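Local coordinates for PHO85 cyclin PHO80 (Saccharomyces cerevisiae, PDB 2PMI), which serves as the cyclin partner of the cyclin-dependent kinase PHO85 and negatively regulates expression of phosphate-starvation-responsive genes when phosphate is abundant, at residues D26-S31 with E91-M96; V37-M42 with R222-L227; A48-S53 with D111-S116; T65-K70 with N156-D161. All blocks are in the same frame, centred on the assembly; numbering follows the deposited sequence.

Contact 1: residues D26-S31 with E91-M96; sequences DFNKCS and EHCVLM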
loop_
_atom_site.group_PDB
_atom_site.type_symbol
_atom_site.label_atom_id
_atom_site.label_comp_id
_atom_site.label_asym_id
_atom_site.label_seq_id
_atom_site.Cartn_x
_atom_site.Cartn_y
_atom_site.Cartn_z
ATOM N N ASP B 26 10.955 -19.105 4.224
ATOM C CA ASP B 26 10.343 -17.955 3.556
ATOM C C ASP B 26 9.609 -18.358 2.271
ATOM O O ASP B 26 10.251 -18.706 1.277
ATOM C CB ASP B 26 11.434 -16.934 3.232
ATOM C CG ASP B 26 10.895 -15.679 2.592
ATOM O OD1 ASP B 26 11.704 -14.757 2.361
ATOM O OD2 ASP B 26 9.678 -15.608 2.316
ATOM N N PHE B 27 8.274 -18.295 2.289
ATOM C CA PHE B 27 7.479 -18.677 1.124
ATOM C C PHE B 27 7.835 -17.921 -0.152
ATOM O O PHE B 27 7.429 -18.312 -1.247
ATOM C CB PHE B 27 5.956 -18.574 1.403
ATOM C CG PHE B 27 5.450 -17.178 1.726
ATOM C CD1 PHE B 27 5.424 -16.713 3.043
ATOM C CD2 PHE B 27 4.956 -16.352 0.715
ATOM C CE1 PHE B 27 4.907 -15.448 3.355
ATOM C CE2 PHE B 27 4.440 -15.092 1.009
ATOM C CZ PHE B 27 4.415 -14.638 2.338
ATOM N N ASN B 28 8.598 -16.842 -0.016
ATOM C CA ASN B 28 9.027 -16.061 -1.174
ATOM C C ASN B 28 10.147 -16.791 -1.910
ATOM O O ASN B 28 10.209 -16.781 -3.138
ATOM C CB ASN B 28 9.534 -14.689 -0.735
ATOM C CG ASN B 28 8.430 -13.673 -0.626
ATOM O OD1 ASN B 28 7.883 -13.222 -1.637
ATOM N ND2 ASN B 28 8.090 -13.303 0.602
ATOM N N LYS B 29 11.037 -17.407 -1.144
ATOM C CA LYS B 29 12.150 -18.145 -1.709
ATOM C C LYS B 29 11.721 -19.574 -2.012
ATOM O O LYS B 29 12.537 -20.488 -2.065
ATOM C CB LYS B 29 13.302 -18.167 -0.720
ATOM C CG LYS B 29 13.827 -16.798 -0.341
ATOM C CD LYS B 29 14.922 -16.957 0.706
ATOM C CE LYS B 29 15.549 -15.640 1.099
ATOM N NZ LYS B 29 16.618 -15.873 2.109
ATOM N N CYS B 30 10.427 -19.760 -2.217
ATOM C CA CYS B 30 9.876 -21.076 -2.495
ATOM C C CYS B 30 9.236 -21.101 -3.889
ATOM O O CYS B 30 8.720 -20.087 -4.358
ATOM C CB CYS B 30 8.861 -21.413 -1.402
ATOM S SG CYS B 30 7.749 -22.740 -1.794
ATOM N N SER B 31 9.277 -22.257 -4.549
ATOM C CA SER B 31 8.731 -22.417 -5.901
ATOM C C SER B 31 7.241 -22.102 -6.067
ATOM O O SER B 31 6.396 -22.755 -5.454
ATOM C CB SER B 31 8.986 -23.841 -6.372
ATOM O OG SER B 31 8.084 -24.192 -7.401
ATOM N N GLU B 91 1.973 -13.256 -8.143
ATOM C CA GLU B 91 3.086 -13.302 -7.196
ATOM C C GLU B 91 2.783 -14.230 -6.012
ATOM O O GLU B 91 1.621 -14.499 -5.713
ATOM C CB GLU B 91 3.362 -11.904 -6.636
ATOM C CG GLU B 91 3.643 -10.824 -7.676
ATOM C CD GLU B 91 4.124 -9.517 -7.046
ATOM O OE1 GLU B 91 5.095 -9.556 -6.264
ATOM O OE2 GLU B 91 3.541 -8.448 -7.335
ATOM N N HIS B 92 3.839 -14.682 -5.331
ATOM C CA HIS B 92 3.754 -15.565 -4.156
ATOM C C HIS B 92 2.734 -15.106 -3.113
ATOM O O HIS B 92 1.739 -15.786 -2.874
ATOM C CB HIS B 92 5.114 -15.656 -3.483
ATOM C CG HIS B 92 6.195 -16.154 -4.385
ATOM N ND1 HIS B 92 6.699 -17.435 -4.305
ATOM C CD2 HIS B 92 6.835 -15.559 -5.419
ATOM C CE1 HIS B 92 7.600 -17.608 -5.253
ATOM N NE2 HIS B 92 7.700 -16.485 -5.942
ATOM N N CYS B 93 3.005 -13.971 -2.474
ATOM C CA CYS B 93 2.092 -13.421 -1.485
ATOM C C CYS B 93 0.653 -13.471 -2.008
ATOM O O CYS B 93 -0.268 -13.822 -1.276
ATOM C CB CYS B 93 2.450 -11.968 -1.170
ATOM S SG CYS B 93 4.102 -11.704 -0.496
ATOM N N VAL B 94 0.443 -13.112 -3.269
ATOM C CA VAL B 94 -0.909 -13.156 -3.799
ATOM C C VAL B 94 -1.469 -14.579 -3.737
ATOM O O VAL B 94 -2.657 -14.768 -3.577
ATOM C CB VAL B 94 -0.965 -12.632 -5.255
ATOM C CG1 VAL B 94 -2.344 -12.902 -5.881
ATOM C CG2 VAL B 94 -0.712 -11.157 -5.255
ATOM N N LEU B 95 -0.606 -15.578 -3.857
ATOM C CA LEU B 95 -1.044 -16.966 -3.805
ATOM C C LEU B 95 -1.538 -17.284 -2.396
ATOM O O LEU B 95 -2.656 -17.768 -2.205
ATOM C CB LEU B 95 0.119 -17.894 -4.164
ATOM C CG LEU B 95 0.840 -17.609 -5.485
ATOM C CD1 LEU B 95 1.975 -18.602 -5.655
ATOM C CD2 LEU B 95 -0.144 -17.701 -6.666
ATOM N N MET B 96 -0.696 -17.008 -1.409
ATOM C CA MET B 96 -1.050 -17.250 -0.027
ATOM C C MET B 96 -2.336 -16.498 0.323
ATOM O O MET B 96 -3.319 -17.080 0.781
ATOM C CB MET B 96 0.088 -16.781 0.880
ATOM C CG MET B 96 1.328 -17.639 0.803
ATOM S SD MET B 96 0.895 -19.357 1.019
ATOM C CE MET B 96 0.269 -19.332 2.695
#
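A chi1 of 63° sets CG of Phe27 between its own backbone N and carbonyl carbon and swings the ring to helix 92-108, where Met96, its chain bent at both chi2 and chi3, lays its methylene over one face. Met96 CG stands 4.2 Å from the centroid of the Phe27 ring, 24° off the ring normal, a CH-pi contact; the sulfur lies above the same ring at a longer distance, a Met-aromatic contact. Cys93 approaches differently, at the ring edge, with SG 3.7 Å from Phe27 CE2. Asn28 ND2 lies over the face opposite Met96, toward the rim. Asn28 is itself positioned by Asp26 in an Asx turn: Asp26 OD2 accepts from Asn28 N at 2.9 Å and, through its syn lone pair, from Asn28 ND2 at 3.3 Å. The His92 imidazole adds a weak hydrogen bond from ND1 to Phe27 O (3.3 Å, 124° at the hydrogen), while Asn28 O sits over one of its faces. The loop thereby lies against the start of helix 92-108. Leu217 of helix 216-227 touches both Phe27 and Met96, Arg32 and Leu35 of helix 32-51 touch His92, and apolar side chains of the other protein chain in the assembly pack on Asn28 and Cys93.

Contact 2: residues V37-M42 with R222-L227; sequences VLISRM and RRIVQL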
loop_
_atom_site.group_PDB
_atom_site.type_symbol
_atom_site.label_atom_id
_atom_site.label_comp_id
_atom_site.label_asym_id
_atom_site.label_seq_id
_atom_site.Cartn_x
_atom_site.Cartn_y
_atom_site.Cartn_z
ATOM N N VAL B 37 0.688 -26.242 -5.451
ATOM C CA VAL B 37 0.364 -27.620 -5.080
ATOM C C VAL B 37 -0.094 -27.625 -3.625
ATOM O O VAL B 37 -1.222 -28.030 -3.331
ATOM C CB VAL B 37 1.556 -28.636 -5.276
ATOM C CG1 VAL B 37 2.020 -28.638 -6.718
ATOM C CG2 VAL B 37 2.703 -28.313 -4.361
ATOM N N LEU B 38 0.764 -27.149 -2.723
ATOM C CA LEU B 38 0.410 -27.092 -1.312
ATOM C C LEU B 38 -0.948 -26.415 -1.130
ATOM O O LEU B 38 -1.783 -26.891 -0.371
ATOM C CB LEU B 38 1.479 -26.338 -0.511
ATOM C CG LEU B 38 2.817 -27.064 -0.357
ATOM C CD1 LEU B 38 3.761 -26.303 0.575
ATOM C CD2 LEU B 38 2.548 -28.448 0.195
ATOM N N ILE B 39 -1.188 -25.313 -1.827
ATOM C CA ILE B 39 -2.469 -24.642 -1.680
ATOM C C ILE B 39 -3.619 -25.468 -2.235
ATOM O O ILE B 39 -4.624 -25.671 -1.555
ATOM C CB ILE B 39 -2.483 -23.274 -2.366
ATOM C CG1 ILE B 39 -1.502 -22.332 -1.662
ATOM C CG2 ILE B 39 -3.883 -22.701 -2.312
ATOM C CD1 ILE B 39 -1.333 -20.964 -2.349
ATOM N N SER B 40 -3.474 -25.941 -3.465
ATOM C CA SER B 40 -4.520 -26.742 -4.094
ATOM C C SER B 40 -4.913 -27.949 -3.243
ATOM O O SER B 40 -6.094 -28.269 -3.098
ATOM C CB SER B 40 -4.052 -27.213 -5.467
ATOM O OG SER B 40 -3.823 -26.103 -6.309
ATOM N N ARG B 41 -3.907 -28.625 -2.695
ATOM C CA ARG B 41 -4.141 -29.790 -1.851
ATOM C C ARG B 41 -5.050 -29.367 -0.708
ATOM O O ARG B 41 -6.130 -29.924 -0.508
ATOM C CB ARG B 41 -2.823 -30.323 -1.285
ATOM C CG ARG B 41 -1.935 -31.037 -2.292
ATOM C CD ARG B 41 -0.620 -31.454 -1.632
ATOM N NE ARG B 41 0.118 -32.447 -2.415
ATOM C CZ ARG B 41 1.281 -32.975 -2.041
ATOM N NH1 ARG B 41 1.848 -32.606 -0.893
ATOM N NH2 ARG B 41 1.874 -33.884 -2.805
ATOM N N MET B 42 -4.598 -28.372 0.039
ATOM C CA MET B 42 -5.366 -27.863 1.155
ATOM C C MET B 42 -6.786 -27.531 0.703
ATOM O O MET B 42 -7.761 -27.826 1.397
ATOM C CB MET B 42 -4.706 -26.599 1.692
ATOM C CG MET B 42 -5.455 -25.974 2.838
ATOM S SD MET B 42 -5.530 -27.129 4.201
ATOM C CE MET B 42 -3.885 -26.900 4.851
ATOM N N ARG B 222 3.223 -22.003 6.840
ATOM C CA ARG B 222 3.601 -23.074 7.759
ATOM C C ARG B 222 2.452 -24.076 7.927
ATOM O O ARG B 222 2.648 -25.286 7.805
ATOM C CB ARG B 222 3.994 -22.495 9.122
ATOM C CG ARG B 222 5.371 -21.862 9.145
ATOM C CD ARG B 222 5.749 -21.379 10.534
ATOM N NE ARG B 222 4.847 -20.335 11.022
ATOM C CZ ARG B 222 4.671 -19.152 10.432
ATOM N NH1 ARG B 222 5.335 -18.850 9.321
ATOM N NH2 ARG B 222 3.830 -18.266 10.957
ATOM N N ARG B 223 1.253 -23.562 8.177
ATOM C CA ARG B 223 0.083 -24.402 8.362
ATOM C C ARG B 223 -0.167 -25.426 7.248
ATOM O O ARG B 223 -0.415 -26.604 7.525
ATOM C CB ARG B 223 -1.164 -23.537 8.510
ATOM C CG ARG B 223 -2.360 -24.282 9.102
ATOM C CD ARG B 223 -2.211 -24.444 10.615
ATOM N NE ARG B 223 -3.388 -25.072 11.193
ATOM C CZ ARG B 223 -3.665 -26.366 11.094
ATOM N NH1 ARG B 223 -2.838 -27.175 10.446
ATOM N NH2 ARG B 223 -4.781 -26.848 11.623
ATOM N N ILE B 224 -0.115 -24.992 5.992
ATOM C CA ILE B 224 -0.381 -25.926 4.901
ATOM C C ILE B 224 0.653 -27.057 4.793
ATOM O O ILE B 224 0.310 -28.204 4.487
ATOM C CB ILE B 224 -0.500 -25.188 3.540
ATOM C CG1 ILE B 224 0.839 -24.565 3.143
ATOM C CG2 ILE B 224 -1.574 -24.116 3.635
ATOM C CD1 ILE B 224 0.824 -23.909 1.775
ATOM N N VAL B 225 1.914 -26.742 5.054
ATOM C CA VAL B 225 2.942 -27.760 4.975
ATOM C C VAL B 225 2.727 -28.769 6.092
ATOM O O VAL B 225 2.959 -29.963 5.922
ATOM C CB VAL B 225 4.341 -27.149 5.109
ATOM C CG1 VAL B 225 5.401 -28.248 5.034
ATOM C CG2 VAL B 225 4.548 -26.116 4.019
ATOM N N GLN B 226 2.278 -28.284 7.242
ATOM C CA GLN B 226 2.036 -29.178 8.363
ATOM C C GLN B 226 0.795 -30.015 8.073
ATOM O O GLN B 226 0.733 -31.188 8.432
ATOM C CB GLN B 226 1.826 -28.384 9.649
ATOM C CG GLN B 226 1.621 -29.261 10.865
ATOM C CD GLN B 226 1.215 -28.473 12.100
ATOM O OE1 GLN B 226 0.119 -27.897 12.158
ATOM N NE2 GLN B 226 2.099 -28.442 13.097
ATOM N N LEU B 227 -0.183 -29.413 7.405
ATOM C CA LEU B 227 -1.412 -30.119 7.103
ATOM C C LEU B 227 -1.339 -31.056 5.917
ATOM O O LEU B 227 -1.271 -32.270 6.082
ATOM C CB LEU B 227 -2.565 -29.131 6.886
ATOM C CG LEU B 227 -3.409 -28.739 8.108
ATOM C CD1 LEU B 227 -4.619 -27.913 7.668
ATOM C CD2 LEU B 227 -3.865 -29.989 8.830
#
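The methyl CE of Met42 comes as close to the backbone of the facing helix, Ile224 CA at 3.6 Å, as to that residue's side chain, CG2 at 3.8 Å. The chain leaves with CG anti to the backbone N (chi1 179°) and then bends at chi2 and chi3, which turns CE to Ile224. Leu227 adjoins the same methyl, though the modelled spacing there is too short to be trusted. One turn earlier on helix 32-51, Leu38 meets Ile224 nearly at right angles, with Leu38 CB 3.4 Å from Ile224 CD1. Leu38 CD1 continues to Val225 CG2, 3.5 Å away. Ile39 points away and packs on Leu95 and Leu99 of helix 92-108, yet its CG1 still comes to 4.4 Å from Ile224 CD1. The short helical segments cross at 67°, their axes 9.6 Å apart. Beside them Arg41 NH1 hydrogen-bonds Val228 O, just past helix 216-227. Between the two segments themselves no hydrogen bond forms: branched aliphatic groups and one methionine make the contact, so the fit here depends on shape and on the burial of apolar surface and not on the direction of any bond.

Contact 3: residues A48-S53 with D111-S116; sequences AINENS and DFTLNS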
loop_
_atom_site.group_PDB
_atom_site.type_symbol
_atom_site.label_atom_id
_atom_site.label_comp_id
_atom_site.label_asym_id
_atom_site.label_seq_id
_atom_site.Cartn_x
_atom_site.Cartn_y
_atom_site.Cartn_z
ATOM N N ALA B 48 -13.475 -31.488 0.541
ATOM C CA ALA B 48 -13.869 -32.830 0.919
ATOM C C ALA B 48 -14.633 -32.753 2.244
ATOM O O ALA B 48 -15.802 -33.126 2.329
ATOM C CB ALA B 48 -12.634 -33.697 1.075
ATOM N N ILE B 49 -13.955 -32.242 3.266
ATOM C CA ILE B 49 -14.520 -32.119 4.603
ATOM C C ILE B 49 -15.772 -31.253 4.695
ATOM O O ILE B 49 -16.692 -31.565 5.438
ATOM C CB ILE B 49 -13.460 -31.572 5.589
ATOM C CG1 ILE B 49 -12.257 -32.516 5.636
ATOM C CG2 ILE B 49 -14.051 -31.442 6.975
ATOM C CD1 ILE B 49 -11.214 -32.114 6.633
ATOM N N ASN B 50 -15.814 -30.165 3.945
ATOM C CA ASN B 50 -16.975 -29.284 3.993
ATOM C C ASN B 50 -18.195 -29.926 3.338
ATOM O O ASN B 50 -19.336 -29.552 3.612
ATOM C CB ASN B 50 -16.642 -27.945 3.316
ATOM C CG ASN B 50 -16.335 -26.837 4.319
ATOM O OD1 ASN B 50 -15.754 -27.074 5.390
ATOM N ND2 ASN B 50 -16.714 -25.615 3.967
ATOM N N GLU B 51 -17.955 -30.894 2.467
ATOM C CA GLU B 51 -19.054 -31.565 1.804
ATOM C C GLU B 51 -19.348 -32.852 2.526
ATOM O O GLU B 51 -20.387 -33.465 2.321
ATOM C CB GLU B 51 -18.710 -31.827 0.345
ATOM C CG GLU B 51 -18.955 -30.616 -0.526
ATOM C CD GLU B 51 -18.448 -30.789 -1.932
ATOM O OE1 GLU B 51 -18.700 -29.880 -2.753
ATOM O OE2 GLU B 51 -17.798 -31.819 -2.214
ATOM N N ASN B 52 -18.421 -33.258 3.380
ATOM C CA ASN B 52 -18.593 -34.464 4.174
ATOM C C ASN B 52 -19.798 -34.229 5.080
ATOM O O ASN B 52 -20.356 -35.167 5.650
ATOM C CB ASN B 52 -17.335 -34.713 5.014
ATOM C CG ASN B 52 -17.584 -35.646 6.183
ATOM O OD1 ASN B 52 -17.922 -36.823 6.002
ATOM N ND2 ASN B 52 -17.418 -35.122 7.395
ATOM N N SER B 53 -20.199 -32.964 5.188
ATOM C CA SER B 53 -21.341 -32.572 6.010
ATOM C C SER B 53 -22.556 -32.182 5.162
ATOM O O SER B 53 -22.701 -31.031 4.742
ATOM C CB SER B 53 -20.941 -31.412 6.921
ATOM O OG SER B 53 -19.781 -31.754 7.665
ATOM N N ASP B 111 -23.466 -17.436 4.030
ATOM C CA ASP B 111 -23.831 -18.238 2.855
ATOM C C ASP B 111 -22.634 -18.859 2.129
ATOM O O ASP B 111 -22.687 -20.007 1.719
ATOM C CB ASP B 111 -24.636 -17.399 1.871
ATOM C CG ASP B 111 -26.057 -17.169 2.332
ATOM O OD1 ASP B 111 -26.752 -16.318 1.732
ATOM O OD2 ASP B 111 -26.480 -17.845 3.295
ATOM N N PHE B 112 -21.556 -18.100 1.976
ATOM C CA PHE B 112 -20.367 -18.607 1.308
ATOM C C PHE B 112 -19.692 -19.771 2.007
ATOM O O PHE B 112 -19.236 -19.644 3.135
ATOM C CB PHE B 112 -19.303 -17.530 1.147
ATOM C CG PHE B 112 -18.021 -18.070 0.583
ATOM C CD1 PHE B 112 -17.984 -18.582 -0.719
ATOM C CD2 PHE B 112 -16.884 -18.190 1.382
ATOM C CE1 PHE B 112 -16.841 -19.215 -1.208
ATOM C CE2 PHE B 112 -15.730 -18.825 0.894
ATOM C CZ PHE B 112 -15.713 -19.338 -0.400
ATOM N N THR B 113 -19.584 -20.896 1.320
ATOM C CA THR B 113 -18.925 -22.044 1.914
ATOM C C THR B 113 -18.075 -22.750 0.877
ATOM O O THR B 113 -18.574 -23.178 -0.159
ATOM C CB THR B 113 -19.930 -23.023 2.481
ATOM O OG1 THR B 113 -20.789 -22.333 3.406
ATOM C CG2 THR B 113 -19.194 -24.163 3.182
ATOM N N LEU B 114 -16.782 -22.862 1.157
ATOM C CA LEU B 114 -15.873 -23.488 0.216
ATOM C C LEU B 114 -16.224 -24.944 -0.003
ATOM O O LEU B 114 -16.115 -25.772 0.902
ATOM C CB LEU B 114 -14.426 -23.377 0.709
ATOM C CG LEU B 114 -13.355 -24.052 -0.160
ATOM C CD1 LEU B 114 -13.340 -23.415 -1.532
ATOM C CD2 LEU B 114 -11.993 -23.929 0.498
ATOM N N ASN B 115 -16.669 -25.250 -1.209
ATOM C CA ASN B 115 -16.992 -26.616 -1.551
ATOM C C ASN B 115 -16.760 -26.720 -3.049
ATOM O O ASN B 115 -16.712 -25.698 -3.752
ATOM C CB ASN B 115 -18.444 -26.956 -1.184
ATOM C CG ASN B 115 -19.465 -26.134 -1.956
ATOM O OD1 ASN B 115 -19.540 -26.195 -3.177
ATOM N ND2 ASN B 115 -20.263 -25.369 -1.238
ATOM N N SER B 116 -16.605 -27.945 -3.535
ATOM C CA SER B 116 -16.355 -28.153 -4.945
ATOM C C SER B 116 -17.513 -27.706 -5.812
ATOM O O SER B 116 -18.033 -28.482 -6.605
ATOM C CB SER B 116 -16.055 -29.621 -5.222
ATOM O OG SER B 116 -17.230 -30.386 -5.171
#
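Asn50 and Glu51, neighbours on helix 32-51 of the cyclin fold, reach across to the loop that joins helix 92-108 to helix 119-134, and each meets it in its own way. Asn50 runs obliquely past Thr113, its amide ND2 lying against the CG2 methyl, and also donates a weak hydrogen bond to Leu114 O (3.1 Å, 124° at the hydrogen). Its CB rests beside the same carbonyl, 3.3 Å from Leu114 O, so the oxygen is met by both root and end of the one side chain. Glu51 lies at about a right angle to Asn115, with the carboxylate and amide planes only 27° apart. Glu51 OE1 and CG both come up to Asn115 CB, OE1 the nearer at 3.3 Å. Beyond CG the glutamate is extended (chi2 172°), which carries the carboxylate past Asn115 to Ser116. Leu114, set between these polar residues along the loop, packs on Leu43, Leu46 and Ile47 of helix 32-51 and on Ile102 and Gln106 of helix 92-108. Polar groups thus edge the contact at the surface while a leucine roots the loop in the helices. At the far end, Ser116 OG donates to Glu51 OE1 at 2.9 Å, using the syn lone pair of that oxygen.

Contact 4: residues T65-K70 with N156-D161; sequences TRYHSK and NILEND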
loop_
_atom_site.group_PDB
_atom_site.type_symbol
_atom_site.label_atom_id
_atom_site.label_comp_id
_atom_site.label_asym_id
_atom_site.label_seq_id
_atom_site.Cartn_x
_atom_site.Cartn_y
_atom_site.Cartn_z
ATOM N N THR B 65 -24.636 -18.301 -3.894
ATOM C CA THR B 65 -23.789 -17.114 -3.849
ATOM C C THR B 65 -23.242 -16.880 -5.256
ATOM O O THR B 65 -23.282 -17.780 -6.103
ATOM C CB THR B 65 -22.584 -17.302 -2.928
ATOM O OG1 THR B 65 -21.825 -18.432 -3.374
ATOM C CG2 THR B 65 -23.031 -17.502 -1.495
ATOM N N ARG B 66 -22.728 -15.676 -5.499
ATOM C CA ARG B 66 -22.170 -15.335 -6.803
ATOM C C ARG B 66 -21.086 -16.325 -7.205
ATOM O O ARG B 66 -20.797 -16.490 -8.394
ATOM C CB ARG B 66 -21.546 -13.941 -6.769
ATOM C CG ARG B 66 -22.518 -12.803 -6.638
ATOM C CD ARG B 66 -23.334 -12.666 -7.897
ATOM N NE ARG B 66 -23.954 -11.351 -7.997
ATOM C CZ ARG B 66 -24.711 -10.973 -9.020
ATOM N NH1 ARG B 66 -24.937 -11.818 -10.018
ATOM N NH2 ARG B 66 -25.233 -9.754 -9.050
ATOM N N TYR B 67 -20.492 -16.978 -6.206
ATOM C CA TYR B 67 -19.400 -17.917 -6.439
ATOM C C TYR B 67 -19.831 -19.325 -6.807
ATOM O O TYR B 67 -19.000 -20.211 -6.991
ATOM C CB TYR B 67 -18.497 -17.956 -5.210
ATOM C CG TYR B 67 -18.265 -16.588 -4.629
ATOM C CD1 TYR B 67 -19.069 -16.107 -3.597
ATOM C CD2 TYR B 67 -17.287 -15.742 -5.154
ATOM C CE1 TYR B 67 -18.912 -14.817 -3.101
ATOM C CE2 TYR B 67 -17.122 -14.441 -4.664
ATOM C CZ TYR B 67 -17.941 -13.990 -3.637
ATOM O OH TYR B 67 -17.799 -12.715 -3.154
ATOM N N HIS B 68 -21.133 -19.527 -6.927
ATOM C CA HIS B 68 -21.651 -20.835 -7.273
ATOM C C HIS B 68 -21.703 -21.057 -8.770
ATOM O O HIS B 68 -22.142 -20.186 -9.514
ATOM C CB HIS B 68 -23.061 -21.024 -6.694
ATOM C CG HIS B 68 -23.073 -21.587 -5.311
ATOM N ND1 HIS B 68 -22.890 -20.808 -4.190
ATOM C CD2 HIS B 68 -23.164 -22.864 -4.876
ATOM C CE1 HIS B 68 -22.861 -21.585 -3.123
ATOM N NE2 HIS B 68 -23.023 -22.837 -3.510
ATOM N N SER B 69 -21.260 -22.235 -9.195
ATOM C CA SER B 69 -21.290 -22.630 -10.602
ATOM C C SER B 69 -22.449 -23.624 -10.682
ATOM O O SER B 69 -22.766 -24.268 -9.680
ATOM C CB SER B 69 -19.982 -23.324 -10.986
ATOM O OG SER B 69 -18.870 -22.509 -10.660
ATOM N N LYS B 70 -23.084 -23.759 -11.845
ATOM C CA LYS B 70 -24.204 -24.692 -11.961
ATOM C C LYS B 70 -23.850 -26.163 -11.735
ATOM O O LYS B 70 -24.730 -26.964 -11.421
ATOM C CB LYS B 70 -24.923 -24.540 -13.308
ATOM C CG LYS B 70 -26.003 -23.452 -13.308
ATOM C CD LYS B 70 -27.147 -23.757 -14.287
ATOM C CE LYS B 70 -26.692 -23.805 -15.748
ATOM N NZ LYS B 70 -27.831 -24.073 -16.685
ATOM N N ASN B 156 -16.244 -8.641 -13.221
ATOM C CA ASN B 156 -16.446 -7.355 -12.566
ATOM C C ASN B 156 -17.329 -7.560 -11.329
ATOM O O ASN B 156 -16.856 -7.413 -10.199
ATOM C CB ASN B 156 -17.137 -6.377 -13.512
ATOM C CG ASN B 156 -16.249 -5.935 -14.629
ATOM O OD1 ASN B 156 -16.694 -5.262 -15.555
ATOM N ND2 ASN B 156 -14.977 -6.302 -14.554
ATOM N N ILE B 157 -18.604 -7.903 -11.551
ATOM C CA ILE B 157 -19.535 -8.110 -10.447
ATOM C C ILE B 157 -19.015 -9.158 -9.472
ATOM O O ILE B 157 -19.203 -9.041 -8.262
ATOM C CB ILE B 157 -20.932 -8.530 -10.944
ATOM C CG1 ILE B 157 -20.853 -9.844 -11.703
ATOM C CG2 ILE B 157 -21.506 -7.453 -11.832
ATOM C CD1 ILE B 157 -22.193 -10.274 -12.269
ATOM N N LEU B 158 -18.353 -10.176 -9.995
ATOM C CA LEU B 158 -17.798 -11.198 -9.136
ATOM C C LEU B 158 -16.749 -10.586 -8.173
ATOM O O LEU B 158 -16.529 -11.087 -7.069
ATOM C CB LEU B 158 -17.190 -12.296 -10.005
ATOM C CG LEU B 158 -16.936 -13.669 -9.382
ATOM C CD1 LEU B 158 -18.127 -14.170 -8.579
ATOM C CD2 LEU B 158 -16.641 -14.630 -10.507
ATOM N N GLU B 159 -16.124 -9.485 -8.587
ATOM C CA GLU B 159 -15.116 -8.793 -7.768
ATOM C C GLU B 159 -15.750 -7.737 -6.851
ATOM O O GLU B 159 -15.289 -7.489 -5.725
ATOM C CB GLU B 159 -14.098 -8.100 -8.675
ATOM C CG GLU B 159 -13.168 -7.159 -7.928
ATOM C CD GLU B 159 -12.651 -6.022 -8.791
ATOM O OE1 GLU B 159 -13.470 -5.412 -9.519
ATOM O OE2 GLU B 159 -11.434 -5.729 -8.726
ATOM N N ASN B 160 -16.798 -7.102 -7.362
ATOM C CA ASN B 160 -17.508 -6.075 -6.631
ATOM C C ASN B 160 -18.180 -6.689 -5.422
ATOM O O ASN B 160 -18.152 -6.127 -4.331
ATOM C CB ASN B 160 -18.554 -5.441 -7.529
ATOM C CG ASN B 160 -19.131 -4.188 -6.935
ATOM O OD1 ASN B 160 -18.410 -3.384 -6.347
ATOM N ND2 ASN B 160 -20.433 -4.001 -7.094
ATOM N N ASP B 161 -18.781 -7.856 -5.646
ATOM C CA ASP B 161 -19.471 -8.630 -4.615
ATOM C C ASP B 161 -18.530 -8.924 -3.466
ATOM O O ASP B 161 -18.768 -8.493 -2.338
ATOM C CB ASP B 161 -19.961 -9.955 -5.196
ATOM C CG ASP B 161 -20.864 -10.704 -4.250
ATOM O OD1 ASP B 161 -22.050 -10.312 -4.132
ATOM O OD2 ASP B 161 -20.387 -11.675 -3.619
#
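A type I beta turn from Thr65 to His68, in the loop that follows helix 32-51, presents Arg66 and Tyr67 at its two central positions to helix 152-164 of the cyclin fold. The backbone bond from His68 N to Thr65 O (2.9 Å) closes the turn, and Thr65 OG1 and His68 ND1 share a further hydrogen bond. Leu158 fits its CD1 branch against the turn, 3.5 Å from Arg66 O and 3.9 Å from Tyr67 CD2. Arg66, bent at chi2 (-69°), passes obliquely by Asp161, its CG 3.6 Å from Asp161 OD1. Their charged groups are not joined: the guanidinium and carboxylate planes stand 86° apart and Arg66 NE remains 4.4 Å from Asp161 OD1, beyond a salt bridge. Ile157 CD1 instead lies over one face of the guanidinium, toward its rim, 3.8 Å above the plane. Tyr67 OH comes to 2.8 Å from Asp161 OD2, an oxygen that forms a salt bridge with Arg165. Arg165, the stronger partner of that oxygen, probably sets where the carboxylate lies. Around the contact, Leu158 also packs on Arg121 and Thr125 of helix 119-134, Tyr67 touches Tyr109 in the loop after helix 92-108, and Glu159, salt-bridged to Lys132, hydrogen-bonds the backbone of the other protein in the assembly.

How the contacts relate
Contacts 1 and 2 are buried, contact 4 partly so, and contact 3 lies at the surface. Contacts 2 and 3 both use helix 32-51, their centres about 17 Å apart: its earlier turns meet helix 216-227 through apolar side chains, Met42 among them, whereas further on asparagine and glutamate take over. Contact 1 adjoins contact 2 where Ile39 packs on Leu95, and pairs sulfur and aromatic groups with one weak hydrogen bond across it. Contacts 3 and 4 also touch, Phe112 against Tyr67 and Asp111 against Thr65, on the opposite side of the chain's centre from contact 1. Segments of contacts 1 and 4 both meet the other protein chain.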